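Local coordinates for protein phosphoserine phosphatase RsbX (PDB 3W44) that removes phosphate from phosphoserine in the regulator RsbS and so acts as a negative regulator of sigma-B in Bacillus subtilis, at residues Q3-E8 with F29-D34; I39-D44 with A90-I95; D156-P161 with M182-R187. One frame throughout, in Å; residues are numbered along the deposited sequence.

Interaction 1: Q3-E8 with F29-D34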
loop_
_atom_site.group_PDB
_atom_site.type_symbol
_atom_site.label_atom_id
_atom_site.label_comp_id
_atom_site.label_asym_id
_atom_site.label_seq_id
_atom_site.Cartn_x
_atom_site.Cartn_y
_atom_site.Cartn_z
ATOM N N GLN A 3 -2.670 13.372 -1.318
ATOM C CA GLN A 3 -3.162 13.580 -0.012
ATOM C C GLN A 3 -2.011 13.468 1.048
ATOM O O GLN A 3 -1.349 12.443 1.143
ATOM C CB GLN A 3 -4.241 12.537 0.201
ATOM C CG GLN A 3 -4.789 12.521 1.553
ATOM C CD GLN A 3 -5.744 11.386 1.788
ATOM O OE1 GLN A 3 -5.462 10.519 2.557
ATOM N NE2 GLN A 3 -6.871 11.399 1.139
ATOM N N VAL A 4 -1.784 14.522 1.825
ATOM C CA VAL A 4 -0.743 14.532 2.875
ATOM C C VAL A 4 -1.346 14.733 4.285
ATOM O O VAL A 4 -2.246 15.518 4.482
ATOM C CB VAL A 4 0.396 15.559 2.634
ATOM C CG1 VAL A 4 1.043 15.372 1.248
ATOM C CG2 VAL A 4 -0.110 16.920 2.743
ATOM N N GLU A 5 -0.817 13.985 5.245
ATOM C CA GLU A 5 -1.242 13.978 6.625
ATOM C C GLU A 5 -0.047 13.611 7.415
ATOM O O GLU A 5 0.779 12.835 6.933
ATOM C CB GLU A 5 -2.193 12.848 6.841
ATOM C CG GLU A 5 -3.515 13.294 7.258
ATOM C CD GLU A 5 -4.370 12.109 7.599
ATOM O OE1 GLU A 5 -4.282 11.115 6.834
ATOM O OE2 GLU A 5 -5.100 12.192 8.637
ATOM N N GLU A 6 0.048 14.162 8.620
ATOM C CA GLU A 6 1.102 13.819 9.564
ATOM C C GLU A 6 0.581 13.828 11.002
ATOM O O GLU A 6 -0.438 14.418 11.305
ATOM C CB GLU A 6 2.301 14.774 9.417
ATOM C CG GLU A 6 1.942 16.255 9.247
ATOM C CD GLU A 6 3.180 17.167 9.114
ATOM O OE1 GLU A 6 4.336 16.693 9.314
ATOM O OE2 GLU A 6 2.987 18.382 8.822
ATOM N N ASN A 7 1.273 13.134 11.882
ATOM C CA ASN A 7 1.101 13.304 13.299
ATOM C C ASN A 7 2.513 13.121 13.833
ATOM O O ASN A 7 3.437 13.017 13.032
ATOM C CB ASN A 7 0.081 12.309 13.887
ATOM C CG ASN A 7 0.530 10.863 13.789
ATOM O OD1 ASN A 7 1.679 10.590 13.532
ATOM N ND2 ASN A 7 -0.376 9.937 14.019
ATOM N N GLU A 8 2.662 13.133 15.159
ATOM C CA GLU A 8 3.913 12.916 15.899
ATOM C C GLU A 8 4.781 11.809 15.322
ATOM O O GLU A 8 5.983 11.956 15.268
ATOM C CB GLU A 8 3.606 12.566 17.372
ATOM C CG GLU A 8 2.353 13.242 17.945
ATOM C CD GLU A 8 1.067 12.387 17.819
ATOM O OE1 GLU A 8 1.120 11.209 18.258
ATOM O OE2 GLU A 8 -0.001 12.884 17.328
ATOM N N PHE A 29 -7.180 2.702 -1.777
ATOM C CA PHE A 29 -6.287 2.726 -0.642
ATOM C C PHE A 29 -7.092 3.020 0.602
ATOM O O PHE A 29 -8.134 3.639 0.543
ATOM C CB PHE A 29 -5.156 3.746 -0.775
ATOM C CG PHE A 29 -5.641 5.127 -0.669
ATOM C CD1 PHE A 29 -6.153 5.789 -1.763
ATOM C CD2 PHE A 29 -5.645 5.772 0.556
ATOM C CE1 PHE A 29 -6.612 7.139 -1.596
ATOM C CE2 PHE A 29 -6.140 7.063 0.682
ATOM C CZ PHE A 29 -6.624 7.715 -0.374
ATOM N N PHE A 30 -6.597 2.556 1.715
ATOM C CA PHE A 30 -7.130 3.023 3.004
ATOM C C PHE A 30 -5.979 3.498 3.840
ATOM O O PHE A 30 -4.851 2.989 3.729
ATOM C CB PHE A 30 -7.913 1.966 3.729
ATOM C CG PHE A 30 -8.536 2.459 4.985
ATOM C CD1 PHE A 30 -9.675 3.237 4.941
ATOM C CD2 PHE A 30 -7.983 2.143 6.218
ATOM C CE1 PHE A 30 -10.263 3.713 6.141
ATOM C CE2 PHE A 30 -8.548 2.611 7.408
ATOM C CZ PHE A 30 -9.697 3.421 7.367
HETATM N N MSE A 31 -6.248 4.516 4.623
HETATM C CA MSE A 31 -5.216 5.132 5.452
HETATM C C MSE A 31 -5.920 5.580 6.688
HETATM O O MSE A 31 -6.871 6.330 6.583
HETATM C CB MSE A 31 -4.611 6.337 4.712
HETATM C CG MSE A 31 -3.782 7.288 5.559
HETATM SE SE MSE A 31 -2.243 6.338 6.307
HETATM C CE MSE A 31 -1.137 6.295 4.729
ATOM N N LYS A 32 -5.508 5.085 7.847
ATOM C CA LYS A 32 -5.860 5.727 9.110
ATOM C C LYS A 32 -4.725 5.648 10.130
ATOM O O LYS A 32 -4.183 4.604 10.381
ATOM C CB LYS A 32 -7.115 5.076 9.722
ATOM C CG LYS A 32 -7.826 5.915 10.861
ATOM C CD LYS A 32 -8.159 5.059 12.054
ATOM C CE LYS A 32 -9.559 4.432 11.946
ATOM N NZ LYS A 32 -9.641 3.098 12.708
ATOM N N ALA A 33 -4.392 6.772 10.732
ATOM C CA ALA A 33 -3.411 6.825 11.812
ATOM C C ALA A 33 -3.979 7.655 12.982
ATOM O O ALA A 33 -4.679 8.635 12.790
ATOM C CB ALA A 33 -2.131 7.439 11.303
ATOM N N ASP A 34 -3.686 7.243 14.197
ATOM C CA ASP A 34 -3.986 8.036 15.375
ATOM C C ASP A 34 -2.683 8.065 16.174
ATOM O O ASP A 34 -1.639 7.798 15.616
ATOM C CB ASP A 34 -5.122 7.400 16.163
ATOM C CG ASP A 34 -4.948 5.945 16.304
ATOM O OD1 ASP A 34 -4.078 5.527 17.047
ATOM O OD2 ASP A 34 -5.651 5.197 15.624
#
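Gln3 and Phe29, Glu5 and Met31, and Asn7 with Ala33 and Asp34 meet in pairs where two strands of different sheets face each other. Their segment axes pass 9.1 Å apart at 23°, too far for backbone pairing, so the contact is made by side chains, with one backbone carbonyl, that of Asp34, joining in.

The looser part is van der Waals. The side chain of Gln3 is extended, CG lying opposite the backbone N (chi1 175°), and its amide reaches the CE2-CZ end of the Phe29 ring obliquely: OE1 is 4.0 Å from CE2, and NE2 lies equally close to CZ. Amide and ring planes stand 70° apart. Glu5 and selenomethionine Met31 run past each other in opposite directions, with OE1 of Glu5 4.1 Å from CG of Met31.

The polar part lies at Asn7. Its ND2 sits 3.0 Å from the backbone O of Asp34 and 4.1 Å from CB of Ala33. On the other branch of the amide, OD1 accepts hydrogen bonds from N of His9 and N of Ile10, which helps set the rotation of the amide. Asp34 OD1 similarly accepts from N of Lys36 and N of Glu37.

Strand 2-7 edges one sheet and strand 27-33 the other, so the contact closes one margin of the PPM-type beta sandwich. Polar ends beside apolar groups, with little buried, make this a thin surface seam, not part of the hydrophobic core.

Interaction 2: I39-D44 with A90-I95. With MN (manganese (II) ion), chain C; MN (manganese (II) ion), chain D.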
loop_
_atom_site.group_PDB
_atom_site.type_symbol
_atom_site.label_atom_id
_atom_site.label_comp_id
_atom_site.label_asym_id
_atom_site.label_seq_id
_atom_site.Cartn_x
_atom_site.Cartn_y
_atom_site.Cartn_z
ATOM N N ILE A 39 -3.026 2.112 10.368
ATOM C CA ILE A 39 -3.364 1.080 9.400
ATOM C C ILE A 39 -3.427 1.701 7.993
ATOM O O ILE A 39 -3.968 2.813 7.827
ATOM C CB ILE A 39 -4.654 0.334 9.748
ATOM C CG1 ILE A 39 -4.929 -0.747 8.707
ATOM C CG2 ILE A 39 -5.881 1.278 9.823
ATOM C CD1 ILE A 39 -5.373 -2.105 9.287
ATOM N N CYS A 40 -2.819 1.023 7.011
ATOM C CA CYS A 40 -3.095 1.335 5.614
ATOM C C CYS A 40 -3.151 0.112 4.658
ATOM O O CYS A 40 -2.628 -0.941 4.943
ATOM C CB CYS A 40 -2.161 2.428 5.075
ATOM S SG CYS A 40 -0.444 1.937 4.996
ATOM N N ALA A 41 -3.809 0.276 3.533
ATOM C CA ALA A 41 -3.923 -0.820 2.598
ATOM C C ALA A 41 -3.948 -0.215 1.189
ATOM O O ALA A 41 -4.519 0.849 0.961
ATOM C CB ALA A 41 -5.194 -1.593 2.873
ATOM N N VAL A 42 -3.344 -0.898 0.252
ATOM C CA VAL A 42 -3.422 -0.521 -1.130
ATOM C C VAL A 42 -3.891 -1.759 -1.899
ATOM O O VAL A 42 -3.305 -2.793 -1.722
ATOM C CB VAL A 42 -2.072 -0.160 -1.683
ATOM C CG1 VAL A 42 -2.228 0.026 -3.201
ATOM C CG2 VAL A 42 -1.421 1.076 -0.930
ATOM N N ALA A 43 -4.927 -1.632 -2.749
ATOM C CA ALA A 43 -5.449 -2.755 -3.507
ATOM C C ALA A 43 -5.595 -2.327 -4.967
ATOM O O ALA A 43 -5.879 -1.188 -5.255
ATOM C CB ALA A 43 -6.772 -3.203 -2.950
ATOM N N ASP A 44 -5.353 -3.252 -5.870
ATOM C CA ASP A 44 -5.437 -3.041 -7.272
ATOM C C ASP A 44 -6.465 -4.049 -7.790
ATOM O O ASP A 44 -6.127 -5.209 -7.966
ATOM C CB ASP A 44 -4.070 -3.357 -7.831
ATOM C CG ASP A 44 -4.011 -3.275 -9.323
ATOM O OD1 ASP A 44 -5.073 -3.171 -9.909
ATOM O OD2 ASP A 44 -2.915 -3.304 -9.914
ATOM N N ALA A 90 -3.344 -6.925 -3.214
ATOM C CA ALA A 90 -3.399 -5.944 -2.188
ATOM C C ALA A 90 -2.336 -6.190 -1.158
ATOM O O ALA A 90 -1.840 -7.316 -0.981
ATOM C CB ALA A 90 -4.756 -5.984 -1.543
ATOM N N SER A 91 -1.999 -5.112 -0.473
ATOM C CA SER A 91 -1.082 -5.110 0.681
ATOM C C SER A 91 -1.742 -4.386 1.827
ATOM O O SER A 91 -2.424 -3.367 1.638
ATOM C CB SER A 91 0.195 -4.349 0.360
ATOM O OG SER A 91 0.876 -5.065 -0.637
ATOM N N ILE A 92 -1.506 -4.904 3.024
ATOM C CA ILE A 92 -2.044 -4.285 4.209
ATOM C C ILE A 92 -0.881 -4.182 5.182
ATOM O O ILE A 92 -0.163 -5.159 5.393
ATOM C CB ILE A 92 -3.207 -5.101 4.805
ATOM C CG1 ILE A 92 -4.329 -5.390 3.777
ATOM C CG2 ILE A 92 -3.799 -4.392 6.077
ATOM C CD1 ILE A 92 -5.337 -6.424 4.314
ATOM N N LEU A 93 -0.774 -3.013 5.824
ATOM C CA LEU A 93 0.278 -2.670 6.757
ATOM C C LEU A 93 -0.300 -2.073 8.053
ATOM O O LEU A 93 -1.062 -1.102 8.025
ATOM C CB LEU A 93 1.214 -1.666 6.089
ATOM C CG LEU A 93 2.351 -1.104 6.951
ATOM C CD1 LEU A 93 3.454 -2.208 7.461
ATOM C CD2 LEU A 93 2.979 0.017 6.178
ATOM N N LYS A 94 0.066 -2.645 9.188
ATOM C CA LYS A 94 -0.218 -2.024 10.492
ATOM C C LYS A 94 1.072 -1.652 11.189
ATOM O O LYS A 94 2.032 -2.413 11.195
ATOM C CB LYS A 94 -1.026 -2.943 11.406
ATOM C CG LYS A 94 -2.439 -3.117 10.940
ATOM C CD LYS A 94 -3.264 -4.107 11.734
ATOM C CE LYS A 94 -3.586 -3.570 13.088
ATOM N NZ LYS A 94 -4.701 -4.338 13.687
ATOM N N ILE A 95 1.081 -0.455 11.773
ATOM C CA ILE A 95 2.251 0.022 12.498
ATOM C C ILE A 95 1.820 0.376 13.888
ATOM O O ILE A 95 0.775 0.977 14.095
ATOM C CB ILE A 95 2.910 1.250 11.842
ATOM C CG1 ILE A 95 2.872 1.131 10.309
ATOM C CG2 ILE A 95 4.324 1.370 12.378
ATOM C CD1 ILE A 95 3.954 1.790 9.569
HETATM MN MN MN C . -2.538 -2.257 -11.997
HETATM MN MN MN D . -6.183 -3.097 -11.791
HETATM O O HOH W 1 -2.595 -4.447 -12.836
HETATM O O HOH W 2 -4.630 -2.378 -12.907
HETATM O O HOH W 3 -3.158 -0.403 -10.798
HETATM O O HOH W 4 -5.129 -5.067 -12.338
HETATM O O HOH W 5 -6.639 -1.061 -10.918
#
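Cys40 and Leu93, and Val42 and Ser91, are the hydrogen-bonded pairs of two antiparallel strands within a five-stranded sheet. Each pair has two backbone bonds: Cys40 N to Leu93 O and Leu93 N to Cys40 O are both 2.9 Å, Ser91 N to Val42 O matches them, and Val42 N to Ser91 O is slightly longer and more bent (154°). At the non-hydrogen-bonded pairs, CA-H groups add contacts to the same carbonyls, the shortest from Ala41 CA to Ser91 O at 3.1 Å.

Apolar packing differs between the faces. On one, a chi1 of -179° puts Ile39 CG1 on the Lys94 side, and an unusual chi2 of 136° brings CD1 to 3.5 Å from CG of Lys94; farther along, the methyls of Ala43 and Ala90 meet at 3.7 Å. Val63 and Ile59 of helix 50-65 cover this face. On the other, Cys40 SG lies 4.1 Å from Leu93 CD2; Leu93 and Val42 pack on Ile153 of the second sheet.

Near the strand's C-terminal end, the Asp44 carboxylate bridges both manganese ions, OD1 taking one at 2.2 Å and OD2 the other at 2.4 Å. It thus sets the metals of the binuclear PPM centre side by side, held there by the paired backbone.

Interaction 3: D156-P161 with M182-R187. With MN (manganese (II) ion), chain C.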
loop_
_atom_site.group_PDB
_atom_site.type_symbol
_atom_site.label_atom_id
_atom_site.label_comp_id
_atom_site.label_asym_id
_atom_site.label_seq_id
_atom_site.Cartn_x
_atom_site.Cartn_y
_atom_site.Cartn_z
ATOM N N ASP A 156 1.097 -1.782 -9.398
ATOM C CA ASP A 156 2.017 -2.079 -10.479
ATOM C C ASP A 156 1.952 -1.014 -11.550
ATOM O O ASP A 156 2.729 -1.020 -12.476
ATOM C CB ASP A 156 1.732 -3.453 -11.087
ATOM C CG ASP A 156 0.282 -3.599 -11.587
ATOM O OD1 ASP A 156 -0.460 -2.600 -11.714
ATOM O OD2 ASP A 156 -0.132 -4.760 -11.842
ATOM N N GLY A 157 1.026 -0.084 -11.439
ATOM C CA GLY A 157 1.055 1.092 -12.315
ATOM C C GLY A 157 2.259 2.027 -12.191
ATOM O O GLY A 157 2.524 2.853 -13.084
ATOM N N LEU A 158 2.960 1.932 -11.085
ATOM C CA LEU A 158 4.109 2.788 -10.854
ATOM C C LEU A 158 5.274 1.920 -11.211
ATOM O O LEU A 158 5.522 0.895 -10.541
ATOM C CB LEU A 158 4.214 3.173 -9.371
ATOM C CG LEU A 158 5.428 4.016 -8.973
ATOM C CD1 LEU A 158 5.307 5.453 -9.571
ATOM C CD2 LEU A 158 5.590 4.078 -7.440
ATOM N N ASN A 159 5.981 2.289 -12.272
ATOM C CA ASN A 159 7.159 1.527 -12.674
ATOM C C ASN A 159 8.352 2.446 -12.633
ATOM O O ASN A 159 8.523 3.295 -13.514
ATOM C CB ASN A 159 6.978 0.934 -14.078
ATOM C CG ASN A 159 8.052 -0.106 -14.412
ATOM O OD1 ASN A 159 9.001 -0.319 -13.629
ATOM N ND2 ASN A 159 7.911 -0.762 -15.568
ATOM N N VAL A 160 9.171 2.316 -11.602
ATOM C CA VAL A 160 10.304 3.250 -11.464
ATOM C C VAL A 160 11.658 2.540 -11.517
ATOM O O VAL A 160 11.870 1.587 -10.765
ATOM C CB VAL A 160 10.219 4.015 -10.144
ATOM C CG1 VAL A 160 11.389 4.979 -10.002
ATOM C CG2 VAL A 160 8.922 4.748 -10.062
ATOM N N PRO A 161 12.590 3.024 -12.367
ATOM C CA PRO A 161 13.860 2.286 -12.496
ATOM C C PRO A 161 14.433 1.845 -11.146
ATOM O O PRO A 161 14.556 0.655 -10.960
ATOM C CB PRO A 161 14.782 3.258 -13.208
ATOM C CG PRO A 161 13.840 4.036 -14.035
ATOM C CD PRO A 161 12.581 4.203 -13.234
HETATM N N MSE A 182 7.624 12.053 -12.607
HETATM C CA MSE A 182 7.780 11.743 -14.001
HETATM C C MSE A 182 7.384 10.281 -14.386
HETATM O O MSE A 182 7.186 9.979 -15.569
HETATM C CB MSE A 182 9.201 12.090 -14.426
HETATM C CG MSE A 182 10.264 11.283 -13.708
HETATM SE SE MSE A 182 11.976 11.497 -14.616
HETATM C CE MSE A 182 11.657 10.683 -16.410
ATOM N N TYR A 183 7.216 9.393 -13.398
ATOM C CA TYR A 183 6.787 8.035 -13.685
ATOM C C TYR A 183 5.278 7.847 -13.599
ATOM O O TYR A 183 4.749 6.743 -13.848
ATOM C CB TYR A 183 7.561 7.067 -12.806
ATOM C CG TYR A 183 9.039 7.245 -13.032
ATOM C CD1 TYR A 183 9.625 6.878 -14.256
ATOM C CD2 TYR A 183 9.848 7.833 -12.071
ATOM C CE1 TYR A 183 10.949 7.070 -14.488
ATOM C CE2 TYR A 183 11.206 8.023 -12.309
ATOM C CZ TYR A 183 11.736 7.640 -13.522
ATOM O OH TYR A 183 13.069 7.826 -13.784
ATOM N N THR A 184 4.579 8.923 -13.264
ATOM C CA THR A 184 3.149 8.904 -13.052
ATOM C C THR A 184 2.345 9.474 -14.250
ATOM O O THR A 184 1.105 9.438 -14.257
ATOM C CB THR A 184 2.799 9.661 -11.741
ATOM O OG1 THR A 184 2.736 11.059 -11.987
ATOM C CG2 THR A 184 3.862 9.428 -10.665
ATOM N N THR A 185 3.021 9.976 -15.283
ATOM C CA THR A 185 2.286 10.669 -16.365
ATOM C C THR A 185 1.717 9.835 -17.526
ATOM O O THR A 185 0.884 10.338 -18.273
ATOM C CB THR A 185 3.076 11.847 -16.937
ATOM O OG1 THR A 185 4.419 11.419 -17.239
ATOM C CG2 THR A 185 3.065 13.039 -15.968
ATOM N N SER A 186 2.125 8.577 -17.667
ATOM C CA SER A 186 1.669 7.764 -18.808
ATOM C C SER A 186 0.184 7.412 -18.777
ATOM O O SER A 186 -0.464 7.362 -19.830
ATOM C CB SER A 186 2.509 6.503 -18.965
ATOM O OG SER A 186 1.961 5.455 -18.213
ATOM N N ARG A 187 -0.365 7.177 -17.576
ATOM C CA ARG A 187 -1.747 6.720 -17.413
ATOM C C ARG A 187 -2.024 5.423 -18.161
ATOM O O ARG A 187 -3.183 5.161 -18.554
ATOM C CB ARG A 187 -2.763 7.773 -17.895
ATOM C CG ARG A 187 -2.503 9.194 -17.486
ATOM C CD ARG A 187 -2.381 9.319 -15.989
ATOM N NE ARG A 187 -1.507 10.435 -15.636
ATOM C CZ ARG A 187 -1.827 11.729 -15.781
ATOM N NH1 ARG A 187 -3.018 12.097 -16.287
ATOM N NH2 ARG A 187 -0.950 12.664 -15.410
HETATM MN MN MN C . -2.538 -2.257 -11.997
HETATM O O HOH W 1 -2.595 -4.447 -12.836
HETATM O O HOH W 2 -4.630 -2.378 -12.907
HETATM O O HOH W 3 -3.158 -0.403 -10.798
#
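Pro161 and Val160 lie over one face of the Tyr183 ring. CD of Pro161 sits above the ring, 3.9 Å from its centroid and 30° off the normal, and approaches CE1 most closely, at 3.5 Å. Such a ring CH, next to the proline nitrogen, is a suitable CH-pi donor. Val160 crosses the tyrosine at about a right angle and uses both methyls: CG1 stands off-centre at 4.2 Å from the centroid, while CG2 touches CD2 at 3.8 Å. Both branches lie over the same face on its CD2 side, CG1 toward CE2 and CG2 toward CB, and the proline takes the part nearer the hydroxyl. Near the root of the tyrosine, Leu158 CD1 comes to 4.3 Å from CB.

Tyr183 owes this placement to a chi1 of -57°, which sets CG opposite the carbonyl carbon and sends the ring along the 158-161 backbone. CG of selenomethionine Met182 lies over the opposite face, offset toward the rim.

Both segments are loops of the PPM-type phosphatase fold: 156-161 leads from strand 150-154 into helix 163-169; the loop 182-187 leads from helix 173-180 back to strand 191-198. The first loop begins at the metal centre, where Asp156 OD1 binds a manganese ion at 2.1 Å and OD2 accepts a 2.7 Å hydrogen bond from a water on the same ion; Asp44 and Asp189 also coordinate that ion.

Farther out, Leu158 packs on Leu191 and Tyr193, and His166 of helix 163-169 touches Val160. Within the second loop, Arg187 NE donates to Thr184 O (3.1 Å, N-H...O 168°), in both the guanidinium and carbonyl planes, while Thr184 OG1 is hydrogen-bonded to Lys181 O.

From the N terminus, strand 2-7 turns back into strand 10-17 before the chain crosses to the second sheet, and interaction 1 closes this excursion by setting the edge strands of the two sheets side by side. Strand 27-33 passes to strand 37-45; Lys32 N to Ile39 O and Phe30 N to Ala41 O are probable hydrogen bonds that tie interaction 1 to interaction 2. Interaction 2 closes the connection through helices 50-65 and 71-81, and interaction 3 the later one through helices 163-169 and 173-180. All three loops run in series. Segment 39-44 in one sheet and loop 156-161, after a strand of the other, converge on one manganese ion; interactions 1 and 3 do not touch.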